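Side-chain contacts in DR2417 (Deinococcus radiodurans, PDB 4XWW), which binds RNA and two zinc ions in a metallo-beta-lactamase active site and probably degrades RNA as a 5'-3' exonuclease, possibly also as an endonuclease: residues D88-L93 with P109-L114; E117-F122 with V127-V132. All blocks are in the same frame, centred on the assembly; numbering follows the deposited sequence.

Interaction 1 (D88-L93 with P109-L114). With ZN (zinc ion), chain F; nucleotides of chain C.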
loop_
_atom_site.group_PDB
_atom_site.type_symbol
_atom_site.label_atom_id
_atom_site.label_comp_id
_atom_site.label_asym_id
_atom_site.label_seq_id
_atom_site.Cartn_x
_atom_site.Cartn_y
_atom_site.Cartn_z
ATOM N N ASP A 88 11.473 8.505 -14.404
ATOM C CA ASP A 88 10.920 9.739 -13.831
ATOM C C ASP A 88 11.743 10.972 -14.209
ATOM O O ASP A 88 11.483 12.074 -13.712
ATOM C CB ASP A 88 10.793 9.636 -12.304
ATOM C CG ASP A 88 12.121 9.591 -11.604
ATOM O OD1 ASP A 88 13.014 8.863 -12.080
ATOM O OD2 ASP A 88 12.248 10.268 -10.560
ATOM N N HIS A 89 12.705 10.799 -15.125
ATOM C CA HIS A 89 13.380 11.948 -15.718
ATOM C C HIS A 89 13.296 11.996 -17.242
ATOM O O HIS A 89 13.426 13.069 -17.808
ATOM C CB HIS A 89 14.844 11.989 -15.261
ATOM C CG HIS A 89 14.979 12.105 -13.773
ATOM N ND1 HIS A 89 15.301 13.295 -13.149
ATOM C CD2 HIS A 89 14.769 11.206 -12.784
ATOM C CE1 HIS A 89 15.326 13.103 -11.843
ATOM N NE2 HIS A 89 15.008 11.847 -11.595
ATOM N N ILE A 90 13.050 10.866 -17.906
ATOM C CA ILE A 90 12.922 10.907 -19.364
ATOM C C ILE A 90 11.617 10.370 -19.936
ATOM O O ILE A 90 11.377 10.486 -21.135
ATOM C CB ILE A 90 14.075 10.141 -20.059
ATOM C CG1 ILE A 90 14.088 8.668 -19.663
ATOM C CG2 ILE A 90 15.403 10.765 -19.667
ATOM C CD1 ILE A 90 14.833 7.795 -20.638
ATOM N N GLY A 91 10.769 9.797 -19.089
ATOM C CA GLY A 91 9.586 9.110 -19.581
ATOM C C GLY A 91 8.515 9.962 -20.232
ATOM O O GLY A 91 7.698 9.453 -21.001
ATOM N N GLY A 92 8.512 11.253 -19.926
ATOM C CA GLY A 92 7.569 12.168 -20.540
ATOM C C GLY A 92 8.029 12.810 -21.840
ATOM O O GLY A 92 7.266 13.509 -22.486
ATOM N N LEU A 93 9.280 12.584 -22.230
ATOM C CA LEU A 93 9.834 13.278 -23.395
ATOM C C LEU A 93 9.101 13.019 -24.735
ATOM O O LEU A 93 8.933 13.952 -25.523
ATOM C CB LEU A 93 11.329 12.948 -23.522
ATOM C CG LEU A 93 12.140 13.488 -22.335
ATOM C CD1 LEU A 93 13.596 13.061 -22.371
ATOM C CD2 LEU A 93 12.044 15.019 -22.257
ATOM N N PRO A 109 25.866 9.273 -22.721
ATOM C CA PRO A 109 25.515 8.267 -23.738
ATOM C C PRO A 109 24.386 7.281 -23.375
ATOM O O PRO A 109 23.554 7.032 -24.247
ATOM C CB PRO A 109 26.830 7.510 -23.936
ATOM C CG PRO A 109 27.870 8.484 -23.588
ATOM C CD PRO A 109 27.316 9.281 -22.456
ATOM N N LEU A 110 24.352 6.715 -22.171
ATOM C CA LEU A 110 23.272 5.773 -21.859
ATOM C C LEU A 110 21.937 6.513 -21.847
ATOM O O LEU A 110 20.926 6.009 -22.337
ATOM C CB LEU A 110 23.502 5.067 -20.509
ATOM C CG LEU A 110 22.389 4.107 -20.069
ATOM C CD1 LEU A 110 22.188 2.980 -21.113
ATOM C CD2 LEU A 110 22.722 3.544 -18.693
ATOM N N THR A 111 21.950 7.731 -21.312
ATOM C CA THR A 111 20.747 8.561 -21.285
ATOM C C THR A 111 20.204 8.749 -22.697
ATOM O O THR A 111 19.034 8.475 -22.970
ATOM C CB THR A 111 21.029 9.933 -20.648
ATOM O OG1 THR A 111 21.602 9.736 -19.350
ATOM C CG2 THR A 111 19.743 10.733 -20.510
ATOM N N LEU A 112 21.064 9.140 -23.629
ATOM C CA LEU A 112 20.600 9.352 -24.991
ATOM C C LEU A 112 20.190 8.053 -25.681
ATOM O O LEU A 112 19.271 8.050 -26.506
ATOM C CB LEU A 112 21.685 10.076 -25.825
ATOM C CG LEU A 112 22.079 11.462 -25.297
ATOM C CD1 LEU A 112 23.008 12.179 -26.309
ATOM C CD2 LEU A 112 20.865 12.327 -25.074
ATOM N N ALA A 113 20.876 6.953 -25.377
ATOM C CA ALA A 113 20.523 5.688 -26.011
ATOM C C ALA A 113 19.091 5.288 -25.607
ATOM O O ALA A 113 18.290 4.854 -26.448
ATOM C CB ALA A 113 21.516 4.600 -25.642
ATOM N N LEU A 114 18.775 5.462 -24.328
ATOM C CA LEU A 114 17.441 5.143 -23.828
ATOM C C LEU A 114 16.383 6.082 -24.422
ATOM O O LEU A 114 15.306 5.636 -24.828
ATOM C CB LEU A 114 17.434 5.191 -22.299
ATOM C CG LEU A 114 18.302 4.124 -21.601
ATOM C CD1 LEU A 114 18.421 4.385 -20.093
ATOM C CD2 LEU A 114 17.737 2.728 -21.826
HETATM ZN ZN ZN F . 14.371 10.514 -10.008
ATOM P P U C 3 14.095 6.350 -8.872
ATOM O OP1 U C 3 15.411 6.293 -8.197
ATOM O OP2 U C 3 13.588 7.642 -9.389
ATOM O "O5'" U C 3 14.117 5.284 -10.052
ATOM C "C5'" U C 3 14.340 3.893 -9.771
ATOM C "C4'" U C 3 13.394 3.052 -10.589
ATOM O "O4'" U C 3 12.132 2.917 -9.880
ATOM C "C3'" U C 3 13.058 3.617 -11.966
ATOM O "O3'" U C 3 13.083 2.577 -12.931
ATOM C "C2'" U C 3 11.646 4.165 -11.789
ATOM O "O2'" U C 3 10.882 4.161 -12.978
ATOM C "C1'" U C 3 11.070 3.188 -10.768
ATOM N N1 U C 3 9.951 3.747 -10.001
ATOM C C2 U C 3 8.795 2.996 -9.912
ATOM O O2 U C 3 8.678 1.897 -10.423
ATOM N N3 U C 3 7.783 3.582 -9.194
ATOM C C4 U C 3 7.803 4.812 -8.573
ATOM O O4 U C 3 6.805 5.199 -7.962
ATOM C C5 U C 3 9.032 5.529 -8.717
ATOM C C6 U C 3 10.037 4.987 -9.414
HETATM O O HOH W 1 15.853 9.181 -9.668
#
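The HxHxDH motif of the metallo-beta-lactamase fold, here His84 to His89, runs into Ile90, and this isoleucine carries the contact with the start of helix 109-122. Its CD1 rests 4.0 Å from Leu114 CB, where the two side chains meet at about a right angle. The other branch is more loosely engaged, with Ile90 CG2 4.4 Å from Thr111 CG2. The branches are divided by the first torsion (chi1 61°): CG1, which carries CD1, lies between the backbone N and the carbonyl carbon, while CG2 stands beside the N. Thr111 and Leu114 are one helical turn apart, so Ile90 bears on a single flank of the helix. Leu114 also packs on Tyr276 and Ala279 of helix 271-282, in the beta-CASP part of the chain.

The two residues before Ile90 belong to the two-zinc site, as in other nucleases of the metallo-beta-lactamase superfamily. Asp88 binds a zinc ion through OD2 at 2.2 Å, and its OD1 stays 3.0 Å from the metal, which makes the carboxylate essentially monodentate. His89 NE2 supplies a second ligand at 2.2 Å, and His403 and a water complete the coordination; His89 ND1 is hydrogen-bonded to Asp47 OD2, a second-shell link that helps fix the rotation of the ring. That water donates a hydrogen bond of 2.8 Å to OP2 of U3 of chain C, and so links the zinc to the RNA phosphate. After Ile90 the backbone reverses in a type I turn through Gly91 and Gly92, closed by Leu93 N to Ile90 O. Across the contact, the side chain of Thr111 comes within about 4 Å (nearest atoms) of that of His84, a ligand of the other zinc.

Interaction 2 (E117-F122 with V127-V132)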
loop_
_atom_site.group_PDB
_atom_site.type_symbol
_atom_site.label_atom_id
_atom_site.label_comp_id
_atom_site.label_asym_id
_atom_site.label_seq_id
_atom_site.Cartn_x
_atom_site.Cartn_y
_atom_site.Cartn_z
ATOM N N GLU A 117 15.793 5.310 -28.218
ATOM C CA GLU A 117 14.936 4.147 -28.409
ATOM C C GLU A 117 13.475 4.483 -28.109
ATOM O O GLU A 117 12.560 4.041 -28.810
ATOM C CB GLU A 117 15.403 2.995 -27.524
ATOM C CG GLU A 117 14.865 1.654 -27.949
ATOM C CD GLU A 117 14.785 0.675 -26.803
ATOM O OE1 GLU A 117 13.899 -0.207 -26.844
ATOM O OE2 GLU A 117 15.601 0.792 -25.861
ATOM N N LYS A 118 13.273 5.265 -27.059
ATOM C CA LYS A 118 11.950 5.719 -26.653
ATOM C C LYS A 118 11.299 6.524 -27.768
ATOM O O LYS A 118 10.151 6.275 -28.135
ATOM C CB LYS A 118 12.071 6.550 -25.370
ATOM C CG LYS A 118 10.782 6.801 -24.604
ATOM C CD LYS A 118 11.065 7.468 -23.251
ATOM C CE LYS A 118 11.460 6.450 -22.181
ATOM N NZ LYS A 118 10.279 5.683 -21.682
ATOM N N LEU A 119 12.044 7.478 -28.322
ATOM C CA LEU A 119 11.531 8.306 -29.400
ATOM C C LEU A 119 11.241 7.469 -30.637
ATOM O O LEU A 119 10.273 7.719 -31.349
ATOM C CB LEU A 119 12.520 9.435 -29.727
ATOM C CG LEU A 119 12.769 10.367 -28.542
ATOM C CD1 LEU A 119 13.842 11.401 -28.867
ATOM C CD2 LEU A 119 11.482 11.047 -28.118
ATOM N N SER A 120 12.076 6.465 -30.882
ATOM C CA SER A 120 11.873 5.567 -32.010
ATOM C C SER A 120 10.530 4.839 -31.919
ATOM O O SER A 120 9.780 4.796 -32.897
ATOM C CB SER A 120 13.014 4.554 -32.094
ATOM O OG SER A 120 12.821 3.672 -33.180
ATOM N N GLU A 121 10.233 4.278 -30.747
ATOM C CA GLU A 121 8.961 3.589 -30.503
ATOM C C GLU A 121 7.776 4.482 -30.837
ATOM O O GLU A 121 6.726 4.007 -31.276
ATOM C CB GLU A 121 8.843 3.137 -29.042
ATOM C CG GLU A 121 9.958 2.236 -28.541
ATOM C CD GLU A 121 9.706 0.764 -28.812
ATOM O OE1 GLU A 121 8.565 0.405 -29.171
ATOM O OE2 GLU A 121 10.654 -0.034 -28.660
ATOM N N PHE A 122 7.954 5.781 -30.621
ATOM C CA PHE A 122 6.885 6.743 -30.829
ATOM C C PHE A 122 6.879 7.334 -32.221
ATOM O O PHE A 122 5.960 8.063 -32.573
ATOM C CB PHE A 122 6.971 7.865 -29.799
ATOM C CG PHE A 122 6.170 7.597 -28.567
ATOM C CD1 PHE A 122 6.526 6.571 -27.712
ATOM C CD2 PHE A 122 5.055 8.360 -28.270
ATOM C CE1 PHE A 122 5.787 6.307 -26.572
ATOM C CE2 PHE A 122 4.313 8.109 -27.138
ATOM C CZ PHE A 122 4.680 7.079 -26.284
ATOM N N VAL A 127 14.720 14.644 -33.579
ATOM C CA VAL A 127 15.098 15.189 -32.282
ATOM C C VAL A 127 16.615 15.369 -32.247
ATOM O O VAL A 127 17.370 14.463 -32.604
ATOM C CB VAL A 127 14.654 14.303 -31.112
ATOM C CG1 VAL A 127 15.194 14.858 -29.801
ATOM C CG2 VAL A 127 13.128 14.215 -31.063
ATOM N N ASP A 128 17.042 16.548 -31.820
ATOM C CA ASP A 128 18.445 16.934 -31.835
ATOM C C ASP A 128 19.164 16.484 -30.560
ATOM O O ASP A 128 19.434 17.296 -29.670
ATOM C CB ASP A 128 18.528 18.449 -32.011
ATOM C CG ASP A 128 19.926 18.943 -32.295
ATOM O OD1 ASP A 128 20.867 18.134 -32.389
ATOM O OD2 ASP A 128 20.058 20.167 -32.435
ATOM N N LEU A 129 19.463 15.188 -30.472
ATOM C CA LEU A 129 20.219 14.660 -29.340
ATOM C C LEU A 129 21.729 14.904 -29.487
ATOM O O LEU A 129 22.329 14.579 -30.514
ATOM C CB LEU A 129 19.931 13.159 -29.156
ATOM C CG LEU A 129 18.462 12.756 -28.967
ATOM C CD1 LEU A 129 18.287 11.230 -28.809
ATOM C CD2 LEU A 129 17.912 13.429 -27.739
ATOM N N ARG A 130 22.322 15.492 -28.451
ATOM C CA ARG A 130 23.738 15.832 -28.429
ATOM C C ARG A 130 24.450 15.248 -27.219
ATOM O O ARG A 130 24.153 15.583 -26.074
ATOM C CB ARG A 130 23.916 17.346 -28.450
ATOM C CG ARG A 130 23.346 17.983 -29.682
ATOM C CD ARG A 130 23.449 19.485 -29.604
ATOM N NE ARG A 130 22.858 20.118 -30.773
ATOM C CZ ARG A 130 23.044 21.386 -31.109
ATOM N NH1 ARG A 130 23.821 22.167 -30.364
ATOM N NH2 ARG A 130 22.454 21.874 -32.184
ATOM N N GLU A 131 25.416 14.384 -27.487
ATOM C CA GLU A 131 26.137 13.696 -26.430
ATOM C C GLU A 131 27.120 14.605 -25.697
ATOM O O GLU A 131 27.870 15.371 -26.321
ATOM C CB GLU A 131 26.872 12.492 -27.014
ATOM C CG GLU A 131 27.551 11.630 -25.978
ATOM C CD GLU A 131 28.250 10.436 -26.593
ATOM O OE1 GLU A 131 27.567 9.626 -27.257
ATOM O OE2 GLU A 131 29.479 10.318 -26.420
ATOM N N VAL A 132 27.123 14.501 -24.371
ATOM C CA VAL A 132 28.151 15.130 -23.562
ATOM C C VAL A 132 28.843 14.086 -22.705
ATOM O O VAL A 132 28.440 12.925 -22.657
ATOM C CB VAL A 132 27.585 16.243 -22.651
ATOM C CG1 VAL A 132 27.061 17.413 -23.478
ATOM C CG2 VAL A 132 26.504 15.699 -21.699
#
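Asp128 OD2 is gripped by two nitrogens of Arg130: NH2 at 3.0 Å, in a salt bridge, and NE in a weak bond. NH2 approaches the syn side of the carboxylate, with OD2 lying 26° out of the guanidinium plane, whereas Asp128 OD1 lies in that plane at its edge and takes a nearly straight though weak bond from NE (171°). This pair decorates strand 128-131, which closes the beta-alpha-beta unit of strand 104-107, helix 109-122 and strand 128-131, at the edge of one sheet of the metallo-beta-lactamase fold. Arg130 NH1 reaches back to Tyr106 OH on the neighbouring parallel strand.

Asp128 is the centre of an inverse gamma turn, closed by a weak bond from Leu129 N to Val127 O. The residues flanking Asp128, Val127 and Leu129, point instead toward the helix. Both side chains meet Leu119, whose CG lies anti to the carbonyl carbon (chi1 -61°) and whose CD1 reaches forward from the helix. Leu119 and Val127 cross at about a right angle. Around them Leu119 also touches Leu124, Val127 touches Phe97 of helix 93-97, and Leu129 touches Leu112 and Arg116 of the helix. Leu119 CD1 nestles against the branched end of Val127, 3.6 Å from CG2 and 3.8 Å from both CB and CG1, and lies 4.4 Å from Leu129 CD1.

Interactions 1 and 2 follow each other along helix 109-122, their centres about 8 Å apart. Interaction 1 sets the first turns of the helix against the segment that carries zinc ligands; interaction 2 sets its last turns against the edge strand and lies away from the metal sites, although its nearest atom is about 6 Å from the bound RNA. They touch directly: Leu112 CD1 lies 3.5 Å from Glu131 N, and Pro109 CG is 3.6 Å from Glu131 CD, so the start of the helix also packs on strand 128-131. From interaction 2, Lys118 CD lies 3.7 Å from Ile90 O of interaction 1, and Lys118 NZ forms a salt bridge with Glu87, the residue immediately before the zinc ligand Asp88.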